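Local coordinates for protein glycosyltransferase Gtf1 (Streptococcus pneumoniae, PDB 4PQG) that belongs to the GT-B glycosyltransferases and carries an extended antiparallel beta-sheet domain beside its two parallel-sheet domains, with uridine-5'-diphosphate bound in the model, at residues F96-L110 against F114-E128. Residues are numbered along the deposited sequence; the frame is centred on the assembly and turned at random.
Sequences FGGEESHREKNGKVL and FFDQDKFVTCYLVDE
S101 lies over one face of the F115 ring, its CB 3.6 Å from the ring centroid in a CH-pi contact. Carbonyls of the loop 97-99 lie round the F114 ring. At its edge, near the ring plane, E99 O stands 3.2 Å from F114 CD1; G97 O and G98 O approach obliquely. K119 NZ sits over the centre of one face. The same ammonium group donates to G97 O at 3.1 Å, coming from above the carbonyl plane. The bend of the K119 chain at chi4 (80°) lets NZ meet both the ring and the carbonyl. V121 reaches the F96 ring with CG2, off-centre, and Y138 meets that ring with nearly parallel planes.

The middle is backbone pairing. L110 and C123 form an antiparallel hydrogen-bonded pair, with L110 N donating to C123 O and C123 N to L110 O. L125 N gives a nearly straight bond to K108 O at 2.8 Å (175°). V109 and Y124 lie side by side, CG2 against CE1, and H135 stacks on the tyrosine ring.

At the other end, K105 NZ joins two carbonyls, E128 O at 2.6 Å and G107 O at 2.8 Å. K105 thus ties the type II' turn 106-109 to E128, in the loop after strand 119-125. K108 runs extended past E128, with the two CG atoms 3.4 Å apart. Their charged ends do not meet. R103 grips E100 side-on through NE and NH2, a salt bridge within 96-110.

Strand 109-114 lies between 100-106 and 119-125, and S101 and H102 form a classic beta bulge opposite F113. This is an antiparallel beta meander at one edge of the long antiparallel sheet, the extended sheet of the GtfA family, with 100-106 as the outermost strand in this chain.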
# COMPACT_ATOMS: atom_id res chain seq x y z
N PHE A 96 -25.34 -9.56 23.03
CA PHE A 96 -26.74 -9.39 22.67
C PHE A 96 -27.59 -10.31 23.56
O PHE A 96 -27.08 -11.22 24.20
CB PHE A 96 -26.94 -9.64 21.17
CG PHE A 96 -25.93 -8.91 20.30
CD1 PHE A 96 -26.04 -7.53 20.07
CD2 PHE A 96 -24.85 -9.59 19.73
CE1 PHE A 96 -25.11 -6.86 19.28
CE2 PHE A 96 -23.92 -8.91 18.95
CZ PHE A 96 -24.04 -7.54 18.72
N GLY A 97 -28.89 -10.04 23.64
CA GLY A 97 -29.77 -10.88 24.47
C GLY A 97 -29.78 -12.33 24.03
O GLY A 97 -29.48 -12.63 22.88
N GLY A 98 -30.13 -13.23 24.95
CA GLY A 98 -30.10 -14.67 24.68
C GLY A 98 -31.29 -15.19 23.89
O GLY A 98 -32.07 -14.41 23.33
N GLU A 99 -31.40 -16.51 23.84
CA GLU A 99 -32.56 -17.22 23.26
C GLU A 99 -32.52 -17.37 21.73
O GLU A 99 -33.43 -16.93 21.02
CB GLU A 99 -33.89 -16.63 23.74
CG GLU A 99 -34.09 -16.67 25.25
CD GLU A 99 -34.52 -18.03 25.77
OE1 GLU A 99 -35.64 -18.13 26.33
OE2 GLU A 99 -33.76 -19.01 25.62
N GLU A 100 -31.46 -18.01 21.25
CA GLU A 100 -31.25 -18.29 19.83
C GLU A 100 -32.17 -19.39 19.34
O GLU A 100 -32.27 -20.44 19.97
CB GLU A 100 -29.79 -18.70 19.59
CG GLU A 100 -29.54 -19.18 18.17
CD GLU A 100 -28.24 -19.95 18.01
OE1 GLU A 100 -27.37 -19.87 18.91
OE2 GLU A 100 -28.10 -20.63 16.97
N SER A 101 -32.84 -19.17 18.21
CA SER A 101 -33.71 -20.19 17.64
C SER A 101 -33.00 -21.05 16.59
O SER A 101 -33.11 -22.28 16.61
CB SER A 101 -34.98 -19.57 17.06
OG SER A 101 -34.68 -18.74 15.97
N HIS A 102 -32.28 -20.41 15.68
CA HIS A 102 -31.59 -21.12 14.60
C HIS A 102 -30.65 -20.20 13.88
O HIS A 102 -30.66 -18.99 14.11
CB HIS A 102 -32.60 -21.69 13.61
CG HIS A 102 -33.40 -20.65 12.87
ND1 HIS A 102 -34.29 -19.85 13.50
CD2 HIS A 102 -33.42 -20.29 11.53
CE1 HIS A 102 -34.86 -19.02 12.59
NE2 HIS A 102 -34.32 -19.29 11.39
N ARG A 103 -29.85 -20.76 12.98
CA ARG A 103 -28.87 -20.00 12.21
C ARG A 103 -29.04 -20.15 10.71
O ARG A 103 -29.80 -21.00 10.23
CB ARG A 103 -27.46 -20.43 12.61
CG ARG A 103 -27.27 -20.56 14.10
CD ARG A 103 -25.85 -20.93 14.46
NE ARG A 103 -25.61 -20.56 15.85
CZ ARG A 103 -24.43 -20.57 16.44
NH1 ARG A 103 -23.34 -20.94 15.76
NH2 ARG A 103 -24.33 -20.21 17.71
N GLU A 104 -28.33 -19.30 9.96
CA GLU A 104 -28.10 -19.50 8.54
C GLU A 104 -26.66 -19.12 8.27
O GLU A 104 -26.18 -18.08 8.72
CB GLU A 104 -29.02 -18.62 7.70
CG GLU A 104 -30.40 -19.19 7.46
CD GLU A 104 -31.41 -18.13 7.07
OE1 GLU A 104 -32.61 -18.33 7.34
OE2 GLU A 104 -31.00 -17.08 6.49
N LYS A 105 -25.95 -19.98 7.54
CA LYS A 105 -24.59 -19.69 7.13
C LYS A 105 -24.51 -19.58 5.62
O LYS A 105 -25.19 -20.30 4.89
CB LYS A 105 -23.64 -20.77 7.64
CG LYS A 105 -22.19 -20.36 7.66
CD LYS A 105 -21.37 -21.43 8.35
CE LYS A 105 -19.89 -21.07 8.39
NZ LYS A 105 -19.30 -21.01 7.02
N ASN A 106 -23.69 -18.64 5.17
CA ASN A 106 -23.45 -18.41 3.76
C ASN A 106 -22.03 -17.86 3.65
O ASN A 106 -21.82 -16.65 3.78
CB ASN A 106 -24.47 -17.42 3.20
CG ASN A 106 -24.50 -17.39 1.68
OD1 ASN A 106 -23.49 -17.58 1.01
ND2 ASN A 106 -25.69 -17.15 1.13
N GLY A 107 -21.07 -18.76 3.45
CA GLY A 107 -19.65 -18.40 3.48
C GLY A 107 -19.26 -17.84 4.84
O GLY A 107 -19.47 -18.48 5.87
N LYS A 108 -18.72 -16.62 4.84
CA LYS A 108 -18.28 -15.93 6.06
C LYS A 108 -19.43 -15.24 6.82
O LYS A 108 -19.22 -14.67 7.89
CB LYS A 108 -17.22 -14.87 5.71
CG LYS A 108 -15.88 -15.43 5.27
CD LYS A 108 -14.97 -14.31 4.79
CE LYS A 108 -13.60 -14.85 4.42
NZ LYS A 108 -12.70 -13.74 4.04
N VAL A 109 -20.63 -15.27 6.24
CA VAL A 109 -21.77 -14.56 6.81
C VAL A 109 -22.66 -15.53 7.61
O VAL A 109 -23.30 -16.41 7.03
CB VAL A 109 -22.56 -13.83 5.72
CG1 VAL A 109 -23.69 -13.01 6.32
CG2 VAL A 109 -21.62 -12.93 4.90
N LEU A 110 -22.65 -15.38 8.93
CA LEU A 110 -23.46 -16.21 9.82
C LEU A 110 -24.57 -15.39 10.47
O LEU A 110 -24.30 -14.48 11.27
CB LEU A 110 -22.60 -16.90 10.88
CG LEU A 110 -23.25 -17.93 11.82
CD1 LEU A 110 -23.54 -19.25 11.09
CD2 LEU A 110 -22.38 -18.20 13.04
N PHE A 114 -33.44 -15.44 16.49
CA PHE A 114 -33.95 -15.57 17.84
C PHE A 114 -35.45 -15.85 17.82
O PHE A 114 -36.13 -15.67 16.79
CB PHE A 114 -33.60 -14.31 18.65
CG PHE A 114 -32.12 -14.14 18.88
CD1 PHE A 114 -31.52 -14.60 20.05
CD2 PHE A 114 -31.31 -13.53 17.92
CE1 PHE A 114 -30.16 -14.45 20.27
CE2 PHE A 114 -29.94 -13.38 18.14
CZ PHE A 114 -29.37 -13.85 19.30
N PHE A 115 -35.96 -16.31 18.96
CA PHE A 115 -37.40 -16.55 19.13
C PHE A 115 -38.16 -15.23 19.16
O PHE A 115 -39.27 -15.14 18.63
CB PHE A 115 -37.67 -17.37 20.38
CG PHE A 115 -37.15 -18.77 20.29
CD1 PHE A 115 -37.81 -19.71 19.49
CD2 PHE A 115 -36.00 -19.14 20.97
CE1 PHE A 115 -37.32 -21.00 19.39
CE2 PHE A 115 -35.51 -20.44 20.88
CZ PHE A 115 -36.18 -21.37 20.09
N ASP A 116 -37.56 -14.22 19.79
CA ASP A 116 -37.93 -12.84 19.52
C ASP A 116 -37.71 -12.63 18.01
O ASP A 116 -36.58 -12.39 17.56
CB ASP A 116 -37.09 -11.88 20.37
CG ASP A 116 -37.56 -10.42 20.27
OD1 ASP A 116 -38.13 -10.03 19.22
OD2 ASP A 116 -37.34 -9.67 21.25
N GLN A 117 -38.79 -12.77 17.25
CA GLN A 117 -38.77 -12.70 15.79
C GLN A 117 -38.27 -11.35 15.27
O GLN A 117 -37.84 -11.23 14.12
CB GLN A 117 -40.19 -12.95 15.25
CG GLN A 117 -40.23 -13.64 13.90
CD GLN A 117 -40.31 -15.15 14.02
OE1 GLN A 117 -41.25 -15.77 13.52
NE2 GLN A 117 -39.33 -15.75 14.70
N ASP A 118 -38.33 -10.34 16.14
CA ASP A 118 -37.93 -8.99 15.77
C ASP A 118 -36.42 -8.77 15.70
O ASP A 118 -35.98 -7.83 15.06
CB ASP A 118 -38.57 -7.98 16.73
CG ASP A 118 -40.08 -7.92 16.60
OD1 ASP A 118 -40.60 -8.13 15.47
OD2 ASP A 118 -40.75 -7.66 17.62
N LYS A 119 -35.64 -9.64 16.33
CA LYS A 119 -34.20 -9.42 16.39
C LYS A 119 -33.35 -10.55 15.79
O LYS A 119 -33.66 -11.73 15.96
CB LYS A 119 -33.76 -9.07 17.82
CG LYS A 119 -33.30 -10.23 18.71
CD LYS A 119 -33.22 -9.80 20.17
CE LYS A 119 -32.54 -10.84 21.06
NZ LYS A 119 -31.04 -10.81 20.99
N PHE A 120 -32.30 -10.18 15.06
CA PHE A 120 -31.25 -11.11 14.66
C PHE A 120 -29.85 -10.47 14.67
O PHE A 120 -29.72 -9.25 14.61
CB PHE A 120 -31.55 -11.80 13.31
CG PHE A 120 -31.63 -10.87 12.13
CD1 PHE A 120 -30.47 -10.44 11.46
CD2 PHE A 120 -32.87 -10.47 11.63
CE1 PHE A 120 -30.56 -9.60 10.35
CE2 PHE A 120 -32.96 -9.63 10.52
CZ PHE A 120 -31.80 -9.20 9.88
N VAL A 121 -28.83 -11.32 14.76
CA VAL A 121 -27.44 -10.88 14.75
C VAL A 121 -26.77 -11.51 13.53
O VAL A 121 -26.90 -12.72 13.30
CB VAL A 121 -26.69 -11.34 16.02
CG1 VAL A 121 -25.23 -10.91 15.98
CG2 VAL A 121 -27.36 -10.79 17.27
N THR A 122 -26.09 -10.69 12.73
CA THR A 122 -25.28 -11.21 11.64
C THR A 122 -23.81 -11.12 12.03
O THR A 122 -23.29 -10.03 12.33
CB THR A 122 -25.56 -10.48 10.32
OG1 THR A 122 -26.97 -10.45 10.09
CG2 THR A 122 -24.85 -11.16 9.14
N CYS A 123 -23.14 -12.28 12.07
CA CYS A 123 -21.72 -12.34 12.34
C CYS A 123 -20.93 -12.47 11.05
O CYS A 123 -21.29 -13.25 10.14
CB CYS A 123 -21.38 -13.52 13.25
SG CYS A 123 -22.12 -13.46 14.90
N TYR A 124 -19.85 -11.71 10.98
CA TYR A 124 -18.93 -11.76 9.86
C TYR A 124 -17.65 -12.44 10.31
O TYR A 124 -16.84 -11.88 11.06
CB TYR A 124 -18.69 -10.37 9.27
CG TYR A 124 -19.94 -9.82 8.61
CD1 TYR A 124 -20.16 -9.97 7.23
CD2 TYR A 124 -20.94 -9.19 9.36
CE1 TYR A 124 -21.31 -9.48 6.63
CE2 TYR A 124 -22.10 -8.71 8.77
CZ TYR A 124 -22.28 -8.86 7.41
OH TYR A 124 -23.43 -8.36 6.83
N LEU A 125 -17.50 -13.68 9.87
CA LEU A 125 -16.42 -14.56 10.30
C LEU A 125 -15.11 -14.23 9.62
O LEU A 125 -15.11 -13.82 8.46
CB LEU A 125 -16.79 -16.03 10.02
CG LEU A 125 -18.05 -16.53 10.72
CD1 LEU A 125 -18.71 -17.63 9.90
CD2 LEU A 125 -17.74 -17.00 12.14
N VAL A 126 -14.01 -14.40 10.35
CA VAL A 126 -12.67 -14.22 9.80
C VAL A 126 -12.48 -15.29 8.72
O VAL A 126 -12.02 -15.00 7.62
CB VAL A 126 -11.57 -14.37 10.88
CG1 VAL A 126 -10.17 -14.19 10.29
CG2 VAL A 126 -11.76 -13.36 11.99
N ASP A 127 -12.89 -16.52 9.06
CA ASP A 127 -12.65 -17.70 8.23
C ASP A 127 -13.95 -18.51 8.18
O ASP A 127 -14.50 -18.89 9.23
CB ASP A 127 -11.52 -18.51 8.87
CG ASP A 127 -11.05 -19.70 8.02
OD1 ASP A 127 -11.89 -20.40 7.40
OD2 ASP A 127 -9.83 -19.93 8.00
N GLU A 128 -14.44 -18.76 6.96
CA GLU A 128 -15.69 -19.52 6.74
C GLU A 128 -15.76 -20.82 7.54
O GLU A 128 -16.85 -21.26 7.91
CB GLU A 128 -15.89 -19.87 5.25
CG GLU A 128 -15.80 -18.71 4.28
CD GLU A 128 -14.39 -18.44 3.76
OE1 GLU A 128 -13.44 -18.27 4.57
OE2 GLU A 128 -14.22 -18.38 2.53
O HOH W 1 -11.16 -12.74 6.83